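Local structure of beta-agarase AgaA (Microbulbifer thermotolerans, 3WZ1) at residues A[154-167]-A[215-228]. The protein hydrolyses the beta-1,4-galactosidic linkages of agarose in endo fashion, releasing neoagarotetraose as its main product. Sequence-based numbering, arbitrary orientation.
Sequences HHVFIRDPFQDYQP and DIIDPNGFTGGTGL. With NA (sodium ion), chain C.
His154 and Tyr165 donate to consecutive carbonyls ending helix 214-217. His154 NE2 reaches Ile217 O at 2.8 Å, nearly straight (165°), within the ring plane and on a lone pair in the carbonyl plane; Tyr165 OH meets Ile216 O at 2.7 Å, tilted 33° from the carbonyl plane. Pro219 CD lies over one Tyr165 ring face, 3.7 Å from its centroid, a CH-pi contact; Leu228 CD1 makes a longer one over a His154 face (4.2 Å to the centroid). A leucine in place of Tyr165 would probably leave Ile216 O without this donor and Pro219 without its aromatic platform. In this GH16 catalytic jelly roll, the hairpin of strands 150-158 and 163-165, carrying His155 and Phe157 beside the predicted catalytic glutamates on its other side, packs against the loop after the helix. Phe222 and Val156 carry the apolar packing: Phe222 CD1 meets Ile158 CD1 (3.4 Å), Tyr165 CB approaches Phe222 CE2 (3.8 Å), and Val156 CG1 touches Thr223 CG2 (3.5 Å) and Leu228 CD2. Phe222's ring edge, at CD2, faces Val156 O (3.5 Å). Asp218 OD1 accepts from Phe222 N, OD2 from Thr223 N and Thr223 OG1. Beyond, Thr226 OG1 and Gly227 O bind sodium with Glu128 and Ser229.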
ATOM      1  N   HIS A 154     -10.260   0.403   3.287  1.00  9.27           N
ATOM      2  CA  HIS A 154      -9.852  -0.520   4.340  1.00  9.36           C
ATOM      3  C   HIS A 154     -10.789  -1.702   4.252  1.00  9.91           C
ATOM      4  O   HIS A 154     -11.848  -1.590   3.632  1.00 10.61           O
ATOM      5  CB  HIS A 154      -9.929   0.124   5.735  1.00  9.41           C
ATOM      6  CG  HIS A 154     -11.317   0.193   6.295  1.00  9.48           C
ATOM      7  ND1 HIS A 154     -12.157   1.258   6.065  1.00  9.80           N
ATOM      8  CD2 HIS A 154     -12.019  -0.684   7.053  1.00  9.45           C
ATOM      9  CE1 HIS A 154     -13.309   1.047   6.672  1.00  9.62           C
ATOM     10  NE2 HIS A 154     -13.256  -0.128   7.271  1.00  9.64           N
ATOM     11  N   HIS A 155     -10.391  -2.830   4.824  1.00 10.15           N
ATOM     12  CA  HIS A 155     -11.272  -4.008   4.855  1.00 10.54           C
ATOM     13  C   HIS A 155     -11.343  -4.599   6.237  1.00 10.70           C
ATOM     14  O   HIS A 155     -10.371  -4.576   6.992  1.00 10.58           O
ATOM     15  CB  HIS A 155     -10.765  -5.088   3.914  1.00 10.83           C
ATOM     16  CG  HIS A 155     -10.790  -4.712   2.467  1.00 10.82           C
ATOM     17  ND1 HIS A 155     -11.680  -5.269   1.569  1.00 11.15           N
ATOM     18  CD2 HIS A 155     -10.026  -3.850   1.753  1.00 10.94           C
ATOM     19  CE1 HIS A 155     -11.469  -4.758   0.370  1.00 10.99           C
ATOM     20  NE2 HIS A 155     -10.467  -3.894   0.452  1.00 10.66           N
ATOM     21  N   VAL A 156     -12.497  -5.180   6.549  1.00 10.97           N
ATOM     22  CA  VAL A 156     -12.590  -6.091   7.674  1.00 11.81           C
ATOM     23  C   VAL A 156     -13.192  -7.374   7.127  1.00 11.99           C
ATOM     24  O   VAL A 156     -14.080  -7.332   6.262  1.00 12.57           O
ATOM     25  CB  VAL A 156     -13.380  -5.516   8.864  1.00 11.87           C
ATOM     26  CG1 VAL A 156     -12.625  -4.352   9.500  1.00 12.16           C
ATOM     27  CG2 VAL A 156     -14.777  -5.078   8.454  1.00 12.53           C
ATOM     28  N   PHE A 157     -12.662  -8.493   7.600  1.00 12.83           N
ATOM     29  CA  PHE A 157     -13.048  -9.817   7.107  1.00 13.89           C
ATOM     30  C   PHE A 157     -13.520 -10.724   8.225  1.00 14.49           C
ATOM     31  O   PHE A 157     -13.117 -10.591   9.386  1.00 15.11           O
ATOM     32  CB  PHE A 157     -11.853 -10.533   6.470  1.00 13.81           C
ATOM     33  CG  PHE A 157     -11.181  -9.771   5.355  1.00 14.07           C
ATOM     34  CD1 PHE A 157     -11.608  -9.906   4.039  1.00 14.31           C
ATOM     35  CD2 PHE A 157     -10.082  -8.957   5.606  1.00 14.17           C
ATOM     36  CE1 PHE A 157     -10.984  -9.207   3.010  1.00 14.07           C
ATOM     37  CE2 PHE A 157      -9.468  -8.270   4.588  1.00 14.32           C
ATOM     38  CZ  PHE A 157      -9.913  -8.388   3.291  1.00 14.30           C
ATOM     39  N   ILE A 158     -14.361 -11.684   7.845  1.00 15.52           N
ATOM     40  CA  ILE A 158     -14.500 -12.922   8.593  1.00 16.86           C
ATOM     41  C   ILE A 158     -13.884 -13.973   7.677  1.00 16.21           C
ATOM     42  O   ILE A 158     -14.186 -14.002   6.485  1.00 15.52           O
ATOM     43  CB  ILE A 158     -15.967 -13.253   8.922  1.00 18.89           C
ATOM     44  CG1 ILE A 158     -16.533 -12.252   9.942  1.00 20.96           C
ATOM     45  CG2 ILE A 158     -16.069 -14.686   9.455  1.00 19.42           C
ATOM     46  CD1 ILE A 158     -18.051 -12.224  10.016  1.00 22.73           C
ATOM     47  N   ARG A 159     -12.982 -14.797   8.208  1.00 16.41           N
ATOM     48  CA  ARG A 159     -12.231 -15.730   7.367  1.00 18.64           C
ATOM     49  C   ARG A 159     -13.081 -16.923   6.904  1.00 20.61           C
ATOM     50  O   ARG A 159     -12.963 -17.359   5.765  1.00 20.37           O
ATOM     51  CB  ARG A 159     -10.970 -16.247   8.069  1.00 18.94           C
ATOM     52  CG  ARG A 159      -9.948 -15.180   8.503  1.00 19.01           C
ATOM     53  CD  ARG A 159      -9.634 -14.124   7.446  1.00 19.62           C
ATOM     54  NE  ARG A 159      -9.215 -14.710   6.180  1.00 20.11           N
ATOM     55  CZ  ARG A 159      -8.927 -14.027   5.074  1.00 20.13           C
ATOM     56  NH1 ARG A 159      -8.973 -12.688   5.036  1.00 20.13           N
ATOM     57  NH2 ARG A 159      -8.588 -14.695   3.984  1.00 21.03           N
ATOM     58  N   ASP A 160     -13.935 -17.436   7.786  1.00 23.11           N
ATOM     59  CA  ASP A 160     -14.683 -18.669   7.506  1.00 25.72           C
ATOM     60  C   ASP A 160     -16.024 -18.659   8.257  1.00 25.02           C
ATOM     61  O   ASP A 160     -16.029 -18.667   9.483  1.00 27.39           O
ATOM     62  CB  ASP A 160     -13.832 -19.874   7.928  1.00 27.36           C
ATOM     63  CG  ASP A 160     -14.476 -21.210   7.595  1.00 30.14           C
ATOM     64  OD1 ASP A 160     -15.474 -21.233   6.870  1.00 31.85           O
ATOM     65  OD2 ASP A 160     -13.957 -22.246   8.058  1.00 34.86           O
ATOM     66  N   PRO A 161     -17.163 -18.605   7.537  1.00 25.92           N
ATOM     67  CA  PRO A 161     -17.323 -18.449   6.088  1.00 25.55           C
ATOM     68  C   PRO A 161     -16.817 -17.074   5.691  1.00 23.10           C
ATOM     69  O   PRO A 161     -17.052 -16.115   6.418  1.00 23.25           O
ATOM     70  CB  PRO A 161     -18.844 -18.529   5.867  1.00 26.57           C
ATOM     71  CG  PRO A 161     -19.428 -18.995   7.159  1.00 27.80           C
ATOM     72  CD  PRO A 161     -18.466 -18.596   8.231  1.00 27.39           C
ATOM     73  N   PHE A 162     -16.143 -16.995   4.553  1.00 22.08           N
ATOM     74  CA  PHE A 162     -15.512 -15.755   4.114  1.00 21.12           C
ATOM     75  C   PHE A 162     -16.499 -14.618   3.833  1.00 20.73           C
ATOM     76  O   PHE A 162     -17.450 -14.769   3.056  1.00 21.52           O
ATOM     77  CB  PHE A 162     -14.665 -16.000   2.883  1.00 20.96           C
ATOM     78  CG  PHE A 162     -13.903 -14.781   2.431  1.00 21.18           C
ATOM     79  CD1 PHE A 162     -12.783 -14.364   3.124  1.00 21.55           C
ATOM     80  CD2 PHE A 162     -14.313 -14.060   1.320  1.00 21.49           C
ATOM     81  CE1 PHE A 162     -12.075 -13.243   2.712  1.00 20.91           C
ATOM     82  CE2 PHE A 162     -13.616 -12.937   0.902  1.00 22.05           C
ATOM     83  CZ  PHE A 162     -12.492 -12.531   1.603  1.00 21.19           C
ATOM     84  N   GLN A 163     -16.244 -13.465   4.460  1.00 19.53           N
ATOM     85  CA  GLN A 163     -16.996 -12.253   4.209  1.00 18.98           C
ATOM     86  C   GLN A 163     -16.005 -11.091   4.191  1.00 18.16           C
ATOM     87  O   GLN A 163     -15.038 -11.106   4.936  1.00 17.15           O
ATOM     88  CB  GLN A 163     -18.025 -12.011   5.304  1.00 20.58           C
ATOM     89  CG  GLN A 163     -19.179 -13.014   5.338  1.00 22.33           C
ATOM     90  CD  GLN A 163     -20.271 -12.575   6.283  1.00 23.79           C
ATOM     91  OE1 GLN A 163     -20.341 -13.045   7.409  1.00 27.91           O
ATOM     92  NE2 GLN A 163     -21.100 -11.629   5.848  1.00 24.88           N
ATOM     93  N   ASP A 164     -16.277 -10.102   3.355  1.00 16.79           N
ATOM     94  CA  ASP A 164     -15.346  -8.982   3.119  1.00 15.86           C
ATOM     95  C   ASP A 164     -16.157  -7.704   3.078  1.00 16.16           C
ATOM     96  O   ASP A 164     -17.059  -7.577   2.244  1.00 18.07           O
ATOM     97  CB  ASP A 164     -14.652  -9.212   1.777  1.00 16.06           C
ATOM     98  CG  ASP A 164     -13.757  -8.064   1.340  1.00 15.74           C
ATOM     99  OD1 ASP A 164     -13.577  -7.101   2.102  1.00 14.49           O
ATOM    100  OD2 ASP A 164     -13.215  -8.159   0.215  1.00 16.91           O
ATOM    101  N   TYR A 165     -15.868  -6.766   3.984  1.00 14.27           N
ATOM    102  CA  TYR A 165     -16.451  -5.434   3.931  1.00 14.24           C
ATOM    103  C   TYR A 165     -15.367  -4.395   3.654  1.00 13.51           C
ATOM    104  O   TYR A 165     -14.287  -4.444   4.268  1.00 13.70           O
ATOM    105  CB  TYR A 165     -17.109  -5.053   5.264  1.00 13.97           C
ATOM    106  CG  TYR A 165     -17.457  -3.584   5.314  1.00 13.75           C
ATOM    107  CD1 TYR A 165     -18.631  -3.097   4.744  1.00 14.01           C
ATOM    108  CD2 TYR A 165     -16.584  -2.656   5.893  1.00 13.67           C
ATOM    109  CE1 TYR A 165     -18.936  -1.737   4.746  1.00 13.96           C
ATOM    110  CE2 TYR A 165     -16.886  -1.307   5.915  1.00 13.74           C
ATOM    111  CZ  TYR A 165     -18.056  -0.842   5.329  1.00 14.04           C
ATOM    112  OH  TYR A 165     -18.339   0.503   5.333  1.00 14.66           O
ATOM    113  N   GLN A 166     -15.653  -3.468   2.740  1.00 12.52           N
ATOM    114  CA  GLN A 166     -14.944  -2.182   2.637  1.00 12.31           C
ATOM    115  C   GLN A 166     -15.948  -1.080   2.350  1.00 12.65           C
ATOM    116  O   GLN A 166     -17.044  -1.363   1.820  1.00 12.68           O
ATOM    117  CB  GLN A 166     -13.909  -2.203   1.508  1.00 12.35           C
ATOM    118  CG  GLN A 166     -14.509  -2.396   0.101  1.00 12.50           C
ATOM    119  CD  GLN A 166     -13.504  -2.185  -1.006  1.00 13.06           C
ATOM    120  OE1 GLN A 166     -12.670  -1.281  -0.944  1.00 12.37           O
ATOM    121  NE2 GLN A 166     -13.593  -2.998  -2.049  1.00 14.56           N
ATOM    122  N   PRO A 167     -15.585   0.180   2.630  1.00 12.03           N
ATOM    123  CA  PRO A 167     -16.479   1.262   2.187  1.00 12.48           C
ATOM    124  C   PRO A 167     -16.567   1.276   0.679  1.00 12.57           C
ATOM    125  O   PRO A 167     -15.592   0.944   0.011  1.00 12.38           O
ATOM    126  CB  PRO A 167     -15.792   2.532   2.706  1.00 12.62           C
ATOM    127  CG  PRO A 167     -14.908   2.061   3.813  1.00 12.41           C
ATOM    128  CD  PRO A 167     -14.437   0.700   3.402  1.00 12.35           C
ATOM    129  N   ASP A 215     -20.397   3.042  11.654  1.00 18.78           N
ATOM    130  CA  ASP A 215     -21.282   2.884  10.500  1.00 19.83           C
ATOM    131  C   ASP A 215     -20.518   2.786   9.188  1.00 18.36           C
ATOM    132  O   ASP A 215     -21.017   2.199   8.232  1.00 17.85           O
ATOM    133  CB  ASP A 215     -22.295   4.028  10.412  1.00 22.44           C
ATOM    134  CG  ASP A 215     -23.330   3.976  11.504  1.00 26.21           C
ATOM    135  OD1 ASP A 215     -23.386   2.959  12.238  1.00 29.00           O
ATOM    136  OD2 ASP A 215     -24.102   4.961  11.623  1.00 30.67           O
ATOM    137  N   ILE A 216     -19.321   3.374   9.127  1.00 15.94           N
ATOM    138  CA  ILE A 216     -18.486   3.259   7.924  1.00 15.13           C
ATOM    139  C   ILE A 216     -17.275   2.332   8.129  1.00 14.11           C
ATOM    140  O   ILE A 216     -16.816   1.690   7.182  1.00 14.06           O
ATOM    141  CB  ILE A 216     -18.060   4.642   7.374  1.00 15.72           C
ATOM    142  CG1 ILE A 216     -17.414   4.503   5.986  1.00 15.79           C
ATOM    143  CG2 ILE A 216     -17.135   5.368   8.349  1.00 16.01           C
ATOM    144  CD1 ILE A 216     -17.180   5.810   5.257  1.00 16.32           C
ATOM    145  N   ILE A 217     -16.775   2.237   9.358  1.00 13.16           N
ATOM    146  CA  ILE A 217     -15.623   1.367   9.624  1.00 12.74           C
ATOM    147  C   ILE A 217     -16.025  -0.106   9.605  1.00 13.07           C
ATOM    148  O   ILE A 217     -15.333  -0.930   9.050  1.00 12.22           O
ATOM    149  CB  ILE A 217     -14.939   1.738  10.966  1.00 13.22           C
ATOM    150  CG1 ILE A 217     -14.266   3.114  10.863  1.00 13.48           C
ATOM    151  CG2 ILE A 217     -13.944   0.664  11.421  1.00 13.37           C
ATOM    152  CD1 ILE A 217     -12.901   3.142  10.187  1.00 13.68           C
ATOM    153  N   ASP A 218     -17.142  -0.441  10.241  1.00 13.35           N
ATOM    154  CA  ASP A 218     -17.543  -1.847  10.386  1.00 13.86           C
ATOM    155  C   ASP A 218     -19.036  -1.968  10.682  1.00 14.53           C
ATOM    156  O   ASP A 218     -19.419  -2.454  11.762  1.00 14.61           O
ATOM    157  CB  ASP A 218     -16.734  -2.505  11.505  1.00 13.85           C
ATOM    158  CG  ASP A 218     -17.058  -3.976  11.696  1.00 13.83           C
ATOM    159  OD1 ASP A 218     -17.450  -4.655  10.710  1.00 13.52           O
ATOM    160  OD2 ASP A 218     -16.883  -4.462  12.844  1.00 13.46           O
ATOM    161  N   PRO A 219     -19.867  -1.549   9.720  1.00 15.60           N
ATOM    162  CA  PRO A 219     -21.306  -1.563  10.001  1.00 16.52           C
ATOM    163  C   PRO A 219     -21.867  -2.972  10.187  1.00 17.74           C
ATOM    164  O   PRO A 219     -22.883  -3.123  10.876  1.00 18.49           O
ATOM    165  CB  PRO A 219     -21.914  -0.861   8.785  1.00 16.13           C
ATOM    166  CG  PRO A 219     -20.933  -1.112   7.678  1.00 16.01           C
ATOM    167  CD  PRO A 219     -19.580  -1.059   8.358  1.00 15.89           C
ATOM    168  N   ASN A 220     -21.224  -3.988   9.616  1.00 18.47           N
ATOM    169  CA  ASN A 220     -21.694  -5.380   9.744  1.00 19.43           C
ATOM    170  C   ASN A 220     -21.207  -6.118  11.002  1.00 19.66           C
ATOM    171  O   ASN A 220     -21.573  -7.269  11.245  1.00 19.51           O
ATOM    172  CB  ASN A 220     -21.326  -6.169   8.485  1.00 20.85           C
ATOM    173  CG  ASN A 220     -21.899  -5.544   7.221  1.00 22.31           C
ATOM    174  OD1 ASN A 220     -23.024  -5.042   7.212  1.00 25.75           O
ATOM    175  ND2 ASN A 220     -21.130  -5.570   6.154  1.00 23.83           N
ATOM    176  N   GLY A 221     -20.371  -5.466  11.811  1.00 18.37           N
ATOM    177  CA  GLY A 221     -19.944  -6.047  13.074  1.00 17.88           C
ATOM    178  C   GLY A 221     -18.926  -7.152  12.956  1.00 16.39           C
ATOM    179  O   GLY A 221     -18.787  -7.957  13.872  1.00 17.80           O
ATOM    180  N   PHE A 222     -18.174  -7.189  11.847  1.00 15.63           N
ATOM    181  CA  PHE A 222     -17.170  -8.224  11.649  1.00 15.84           C
ATOM    182  C   PHE A 222     -16.032  -8.201  12.669  1.00 15.19           C
ATOM    183  O   PHE A 222     -15.384  -9.229  12.895  1.00 16.47           O
ATOM    184  CB  PHE A 222     -16.555  -8.156  10.239  1.00 16.20           C
ATOM    185  CG  PHE A 222     -17.516  -8.423   9.101  1.00 17.41           C
ATOM    186  CD1 PHE A 222     -18.779  -8.949   9.303  1.00 18.05           C
ATOM    187  CD2 PHE A 222     -17.104  -8.171   7.798  1.00 17.38           C
ATOM    188  CE1 PHE A 222     -19.623  -9.196   8.225  1.00 18.29           C
ATOM    189  CE2 PHE A 222     -17.935  -8.413   6.720  1.00 18.56           C
ATOM    190  CZ  PHE A 222     -19.201  -8.922   6.934  1.00 18.51           C
ATOM    191  N   THR A 223     -15.762  -7.033  13.258  1.00 14.65           N
ATOM    192  CA  THR A 223     -14.746  -6.913  14.287  1.00 14.08           C
ATOM    193  C   THR A 223     -15.292  -7.096  15.712  1.00 14.89           C
ATOM    194  O   THR A 223     -14.549  -6.945  16.665  1.00 14.60           O
ATOM    195  CB  THR A 223     -14.024  -5.549  14.235  1.00 13.24           C
ATOM    196  OG1 THR A 223     -14.881  -4.507  14.701  1.00 12.54           O
ATOM    197  CG2 THR A 223     -13.538  -5.238  12.806  1.00 13.54           C
ATOM    198  N   GLY A 224     -16.571  -7.435  15.862  1.00 15.90           N
ATOM    199  CA  GLY A 224     -17.103  -7.706  17.198  1.00 16.21           C
ATOM    200  C   GLY A 224     -16.994  -6.499  18.117  1.00 15.67           C
ATOM    201  O   GLY A 224     -16.739  -6.656  19.315  1.00 17.30           O
ATOM    202  N   GLY A 225     -17.151  -5.297  17.566  1.00 15.46           N
ATOM    203  CA  GLY A 225     -17.106  -4.056  18.351  1.00 15.34           C
ATOM    204  C   GLY A 225     -15.725  -3.509  18.699  1.00 15.36           C
ATOM    205  O   GLY A 225     -15.609  -2.560  19.482  1.00 16.18           O
ATOM    206  N   THR A 226     -14.680  -4.092  18.117  1.00 13.93           N
ATOM    207  CA  THR A 226     -13.305  -3.692  18.420  1.00 13.52           C
ATOM    208  C   THR A 226     -12.693  -2.722  17.408  1.00 13.13           C
ATOM    209  O   THR A 226     -11.691  -2.065  17.734  1.00 12.73           O
ATOM    210  CB  THR A 226     -12.375  -4.911  18.545  1.00 13.58           C
ATOM    211  OG1 THR A 226     -12.272  -5.585  17.279  1.00 13.85           O
ATOM    212  CG2 THR A 226     -12.882  -5.912  19.581  1.00 14.33           C
ATOM    213  N   GLY A 227     -13.272  -2.637  16.213  1.00 12.04           N
ATOM    214  CA  GLY A 227     -12.750  -1.760  15.160  1.00 11.96           C
ATOM    215  C   GLY A 227     -11.409  -2.200  14.608  1.00 11.55           C
ATOM    216  O   GLY A 227     -10.991  -3.348  14.757  1.00 12.29           O
ATOM    217  N   LEU A 228     -10.717  -1.252  13.978  1.00 10.42           N
ATOM    218  CA  LEU A 228      -9.395  -1.511  13.392  1.00 10.85           C
ATOM    219  C   LEU A 228      -8.363  -1.348  14.484  1.00 10.81           C
ATOM    220  O   LEU A 228      -7.842  -0.263  14.716  1.00 11.02           O
ATOM    221  CB  LEU A 228      -9.144  -0.552  12.242  1.00 10.69           C
ATOM    222  CG  LEU A 228     -10.106  -0.690  11.074  1.00 10.69           C
ATOM    223  CD1 LEU A 228      -9.954   0.477  10.120  1.00 10.81           C
ATOM    224  CD2 LEU A 228      -9.884  -2.023  10.374  1.00 11.00           C
TER
HETATM  225 NA    NA C 402     -10.289  -5.186  16.052  1.00 14.44          NA
HETATM  226  O   HOH W   1      -9.480  -6.909  17.840  1.00 19.80           O